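Local coordinates for protein UDP-N-acetylglucosamine 2-epimerase (Methanocaldococcus jannaschii, PDB 4NES) that probably catalyses the reversible epimerisation at C-2 of UDP-N-acetylglucosamine to UDP-N-acetylmannosamine, the activated donor of ManNAc residues, at residues N220-Y232 against D325-L338. Sequence-based numbering, arbitrary orientation.
Sequences NIVEGIFEIIEIY and DNKEKLIKAVEIML
Gly224 and Lys327 bring segment 220-232 of helix 215-232 and helix 327-338 to a CA-CA distance of 4.7 Å, and the axes, 9.3 Å apart at their closest, run in similar directions at a crossing angle of -36°. Both pack on one six-stranded parallel sheet, against its strands 201-205, 283-286 and 302-304, in a Rossmann-like domain of the GT-B fold. Gly224 suits the tight end: a CB there would run into Leu330 CD2, which instead lies 3.6 Å from Gly224 O. Toward the sheet, the branched Ile228 sends CD1 against Leu330 and Val334, closing an apolar layer over Phe202 and Leu285. Ile331 is a knob among Glu227, Ile228, Ile231 and Tyr232, its CD1 meeting Ile231 CD1 tip to tip. On the outer side, Lys327 extends its chain to a salt bridge with Glu227, NZ to OE1 2.8 Å, although the position of NZ is not certain. Just before helix 327-338, the loop residue Asp325 offers the syn lone pair of OD2 to Asn220 ND2 at 3.0 Å. Tyr232 runs its ring alongside Val334, in the opposite direction, with Val334 CG1 over the centre of one face in a CH-pi contact. Its OH donates to Ile331 O at 2.6 Å, tilted 34° from the carbonyl plane. A leucine here would probably lose the CH-pi contact and leave Ile331 O without its hydroxyl donor. Tyr232 CD1 also meets Leu338 CD2 at 3.8 Å.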
loop_
_atom_site.group_PDB
_atom_site.type_symbol
_atom_site.label_atom_id
_atom_site.label_comp_id
_atom_site.label_asym_id
_atom_site.label_seq_id
_atom_site.Cartn_x
_atom_site.Cartn_y
_atom_site.Cartn_z
ATOM N N ASN A 220 18.569 22.198 15.789
ATOM C CA ASN A 220 17.643 22.767 16.769
ATOM C C ASN A 220 17.476 21.890 18.003
ATOM O O ASN A 220 17.415 22.384 19.123
ATOM C CB ASN A 220 16.278 23.033 16.141
ATOM C CG ASN A 220 16.239 24.320 15.354
ATOM O OD1 ASN A 220 17.106 25.179 15.505
ATOM N ND2 ASN A 220 15.228 24.462 14.503
ATOM N N ILE A 221 17.376 20.582 17.785
ATOM C CA ILE A 221 17.219 19.641 18.885
ATOM C C ILE A 221 18.486 19.579 19.742
ATOM O O ILE A 221 18.413 19.629 20.973
ATOM C CB ILE A 221 16.846 18.240 18.362
ATOM C CG1 ILE A 221 15.418 18.254 17.824
ATOM C CG2 ILE A 221 16.977 17.190 19.469
ATOM C CD1 ILE A 221 15.073 17.055 16.975
ATOM N N VAL A 222 19.645 19.479 19.094
ATOM C CA VAL A 222 20.917 19.521 19.813
ATOM C C VAL A 222 21.067 20.803 20.651
ATOM O O VAL A 222 21.454 20.731 21.820
ATOM C CB VAL A 222 22.117 19.344 18.864
ATOM C CG1 VAL A 222 23.425 19.647 19.583
ATOM C CG2 VAL A 222 22.134 17.928 18.300
ATOM N N GLU A 223 20.733 21.953 20.060
ATOM C CA GLU A 223 20.725 23.233 20.775
ATOM C C GLU A 223 19.829 23.134 21.999
ATOM O O GLU A 223 20.205 23.547 23.098
ATOM C CB GLU A 223 20.196 24.345 19.864
ATOM C CG GLU A 223 21.005 25.637 19.848
ATOM C CD GLU A 223 20.790 26.522 21.065
ATOM O OE1 GLU A 223 20.231 27.628 20.895
ATOM O OE2 GLU A 223 21.196 26.131 22.181
ATOM N N GLY A 224 18.637 22.575 21.801
ATOM C CA GLY A 224 17.697 22.370 22.886
ATOM C C GLY A 224 18.267 21.532 24.014
ATOM O O GLY A 224 18.085 21.858 25.185
ATOM N N ILE A 225 18.959 20.449 23.670
ATOM C CA ILE A 225 19.560 19.599 24.690
ATOM C C ILE A 225 20.669 20.340 25.449
ATOM O O ILE A 225 20.735 20.267 26.675
ATOM C CB ILE A 225 20.097 18.282 24.096
ATOM C CG1 ILE A 225 18.951 17.466 23.481
ATOM C CG2 ILE A 225 20.817 17.477 25.166
ATOM C CD1 ILE A 225 17.898 17.012 24.486
ATOM N N PHE A 226 21.525 21.060 24.725
ATOM C CA PHE A 226 22.572 21.868 25.353
ATOM C C PHE A 226 21.971 22.848 26.369
ATOM O O PHE A 226 22.530 23.074 27.443
ATOM C CB PHE A 226 23.322 22.663 24.285
ATOM C CG PHE A 226 24.513 21.954 23.701
ATOM C CD1 PHE A 226 24.379 20.723 23.081
ATOM C CD2 PHE A 226 25.767 22.548 23.737
ATOM C CE1 PHE A 226 25.479 20.083 22.532
ATOM C CE2 PHE A 226 26.869 21.909 23.190
ATOM C CZ PHE A 226 26.723 20.679 22.585
ATOM N N GLU A 227 20.819 23.415 26.022
ATOM C CA GLU A 227 20.169 24.403 26.869
ATOM C C GLU A 227 19.535 23.800 28.127
ATOM O O GLU A 227 19.625 24.388 29.209
ATOM C CB GLU A 227 19.128 25.163 26.058
ATOM C CG GLU A 227 18.944 26.593 26.474
ATOM C CD GLU A 227 18.267 27.395 25.400
ATOM O OE1 GLU A 227 18.934 27.711 24.394
ATOM O OE2 GLU A 227 17.069 27.700 25.556
ATOM N N ILE A 228 18.885 22.643 27.975
ATOM C CA ILE A 228 18.350 21.885 29.108
ATOM C C ILE A 228 19.426 21.657 30.153
ATOM O O ILE A 228 19.209 21.844 31.347
ATOM C CB ILE A 228 17.875 20.473 28.663
ATOM C CG1 ILE A 228 16.501 20.523 28.017
ATOM C CG2 ILE A 228 17.842 19.498 29.844
ATOM C CD1 ILE A 228 15.989 19.135 27.690
ATOM N N ILE A 229 20.589 21.229 29.675
ATOM C CA ILE A 229 21.722 20.925 30.523
ATOM C C ILE A 229 22.147 22.147 31.344
ATOM O O ILE A 229 22.403 22.049 32.541
ATOM C CB ILE A 229 22.896 20.444 29.665
ATOM C CG1 ILE A 229 22.557 19.101 29.007
ATOM C CG2 ILE A 229 24.166 20.359 30.497
ATOM C CD1 ILE A 229 23.505 18.711 27.893
ATOM N N GLU A 230 22.208 23.300 30.692
ATOM C CA GLU A 230 22.654 24.526 31.343
ATOM C C GLU A 230 21.622 25.071 32.321
ATOM O O GLU A 230 21.968 25.566 33.392
ATOM C CB GLU A 230 22.968 25.573 30.280
ATOM C CG GLU A 230 24.167 25.209 29.428
ATOM C CD GLU A 230 24.166 25.911 28.089
ATOM O OE1 GLU A 230 23.235 26.703 27.824
ATOM O OE2 GLU A 230 25.097 25.656 27.293
ATOM N N ILE A 231 20.351 24.976 31.950
ATOM C CA ILE A 231 19.280 25.545 32.757
ATOM C C ILE A 231 18.965 24.678 33.971
ATOM O O ILE A 231 18.766 25.191 35.074
ATOM C CB ILE A 231 18.010 25.774 31.907
ATOM C CG1 ILE A 231 18.231 26.952 30.955
ATOM C CG2 ILE A 231 16.789 26.016 32.781
ATOM C CD1 ILE A 231 17.096 27.172 29.988
ATOM N N TYR A 232 18.945 23.362 33.772
ATOM C CA TYR A 232 18.533 22.441 34.826
ATOM C C TYR A 232 19.688 21.697 35.497
ATOM O O TYR A 232 19.475 20.965 36.468
ATOM C CB TYR A 232 17.487 21.460 34.283
ATOM C CG TYR A 232 16.225 22.150 33.826
ATOM C CD1 TYR A 232 15.276 22.574 34.746
ATOM C CD2 TYR A 232 15.993 22.403 32.482
ATOM C CE1 TYR A 232 14.125 23.216 34.342
ATOM C CE2 TYR A 232 14.837 23.048 32.064
ATOM C CZ TYR A 232 13.907 23.449 33.004
ATOM O OH TYR A 232 12.759 24.094 32.606
ATOM N N ASP A 325 10.625 20.513 17.616
ATOM C CA ASP A 325 11.903 21.134 17.278
ATOM C C ASP A 325 12.213 22.286 18.235
ATOM O O ASP A 325 13.345 22.781 18.300
ATOM C CB ASP A 325 11.699 21.717 15.861
ATOM C CG ASP A 325 12.902 22.460 15.313
ATOM O OD1 ASP A 325 13.231 23.561 15.797
ATOM O OD2 ASP A 325 13.479 21.978 14.324
ATOM N N ASN A 326 11.195 22.710 18.971
ATOM C CA ASN A 326 11.166 24.018 19.628
ATOM C C ASN A 326 11.868 24.006 20.983
ATOM O O ASN A 326 11.421 23.318 21.897
ATOM C CB ASN A 326 9.696 24.428 19.791
ATOM C CG ASN A 326 9.513 25.846 20.331
ATOM O OD1 ASN A 326 10.136 26.255 21.308
ATOM N ND2 ASN A 326 8.629 26.596 19.687
ATOM N N LYS A 327 12.939 24.785 21.136
ATOM C CA LYS A 327 13.699 24.718 22.381
ATOM C C LYS A 327 12.961 25.364 23.551
ATOM O O LYS A 327 13.103 24.929 24.688
ATOM C CB LYS A 327 15.137 25.243 22.220
ATOM C CG LYS A 327 15.325 26.742 22.247
ATOM C CD LYS A 327 16.786 27.070 21.937
ATOM C CE LYS A 327 17.052 28.562 21.956
ATOM N NZ LYS A 327 18.512 28.838 21.822
ATOM N N GLU A 328 12.155 26.387 23.271
ATOM C CA GLU A 328 11.394 27.037 24.331
ATOM C C GLU A 328 10.315 26.086 24.858
ATOM O O GLU A 328 10.084 26.006 26.066
ATOM C CB GLU A 328 10.756 28.333 23.831
ATOM C CG GLU A 328 11.622 29.128 22.868
ATOM C CD GLU A 328 12.739 29.891 23.550
ATOM O OE1 GLU A 328 12.546 30.364 24.687
ATOM O OE2 GLU A 328 13.806 30.029 22.931
ATOM N N LYS A 329 9.668 25.361 23.951
ATOM C CA LYS A 329 8.691 24.355 24.357
ATOM C C LYS A 329 9.379 23.261 25.165
ATOM O O LYS A 329 8.820 22.751 26.134
ATOM C CB LYS A 329 7.989 23.738 23.148
ATOM C CG LYS A 329 6.906 24.610 22.510
ATOM C CD LYS A 329 6.121 23.810 21.474
ATOM C CE LYS A 329 4.978 24.614 20.867
ATOM N NZ LYS A 329 5.446 25.592 19.850
ATOM N N LEU A 330 10.597 22.910 24.763
ATOM C CA LEU A 330 11.356 21.884 25.475
ATOM C C LEU A 330 11.698 22.342 26.892
ATOM O O LEU A 330 11.542 21.592 27.854
ATOM C CB LEU A 330 12.619 21.525 24.698
ATOM C CG LEU A 330 13.599 20.579 25.385
ATOM C CD1 LEU A 330 12.950 19.237 25.675
ATOM C CD2 LEU A 330 14.826 20.403 24.501
ATOM N N ILE A 331 12.150 23.585 27.024
ATOM C CA ILE A 331 12.497 24.114 28.337
ATOM C C ILE A 331 11.293 24.118 29.280
ATOM O O ILE A 331 11.395 23.672 30.425
ATOM C CB ILE A 331 13.115 25.529 28.236
ATOM C CG1 ILE A 331 14.458 25.466 27.507
ATOM C CG2 ILE A 331 13.291 26.143 29.618
ATOM C CD1 ILE A 331 15.446 24.481 28.118
ATOM N N LYS A 332 10.155 24.603 28.793
ATOM C CA LYS A 332 8.946 24.653 29.611
ATOM C C LYS A 332 8.474 23.249 29.979
ATOM O O LYS A 332 8.071 22.999 31.118
ATOM C CB LYS A 332 7.827 25.399 28.890
ATOM C CG LYS A 332 6.502 25.409 29.649
ATOM C CD LYS A 332 6.622 26.137 30.986
ATOM C CE LYS A 332 5.268 26.274 31.667
ATOM N NZ LYS A 332 5.311 27.234 32.805
ATOM N N ALA A 333 8.534 22.337 29.014
ATOM C CA ALA A 333 8.135 20.951 29.251
ATOM C C ALA A 333 8.972 20.263 30.332
ATOM O O ALA A 333 8.444 19.470 31.116
ATOM C CB ALA A 333 8.192 20.163 27.962
ATOM N N VAL A 334 10.269 20.545 30.368
ATOM C CA VAL A 334 11.125 19.965 31.395
ATOM C C VAL A 334 10.671 20.424 32.777
ATOM O O VAL A 334 10.567 19.621 33.702
ATOM C CB VAL A 334 12.614 20.289 31.154
ATOM C CG1 VAL A 334 13.452 19.881 32.347
ATOM C CG2 VAL A 334 13.114 19.585 29.899
ATOM N N GLU A 335 10.377 21.717 32.911
ATOM C CA GLU A 335 9.876 22.240 34.177
ATOM C C GLU A 335 8.575 21.555 34.595
ATOM O O GLU A 335 8.431 21.128 35.739
ATOM C CB GLU A 335 9.665 23.751 34.090
ATOM C CG GLU A 335 9.307 24.395 35.417
ATOM C CD GLU A 335 9.173 25.898 35.310
ATOM O OE1 GLU A 335 9.803 26.613 36.119
ATOM O OE2 GLU A 335 8.434 26.365 34.418
ATOM N N ILE A 336 7.638 21.446 33.657
ATOM C CA ILE A 336 6.350 20.813 33.918
ATOM C C ILE A 336 6.547 19.363 34.347
ATOM O O ILE A 336 5.993 18.922 35.355
ATOM C CB ILE A 336 5.449 20.864 32.668
ATOM C CG1 ILE A 336 5.105 22.320 32.320
ATOM C CG2 ILE A 336 4.181 20.038 32.869
ATOM C CD1 ILE A 336 4.435 22.491 30.971
HETATM N N MSE A 337 7.355 18.629 33.592
HETATM C CA MSE A 337 7.521 17.200 33.847
HETATM C C MSE A 337 8.366 16.892 35.086
HETATM O O MSE A 337 8.173 15.861 35.726
HETATM C CB MSE A 337 8.079 16.508 32.606
HETATM C CG MSE A 337 7.097 16.473 31.448
HETATM SE SE MSE A 337 5.339 15.849 32.032
HETATM C CE MSE A 337 4.967 14.623 30.584
ATOM N N LEU A 338 9.288 17.787 35.426
ATOM C CA LEU A 338 10.092 17.657 36.642
ATOM C C LEU A 338 9.221 17.704 37.899
ATOM O O LEU A 338 9.564 17.118 38.928
ATOM C CB LEU A 338 11.129 18.781 36.701
ATOM C CG LEU A 338 12.624 18.461 36.672
ATOM C CD1 LEU A 338 12.907 17.081 36.104
ATOM C CD2 LEU A 338 13.363 19.533 35.887
HETATM O O HOH W 1 14.974 21.883 21.153
#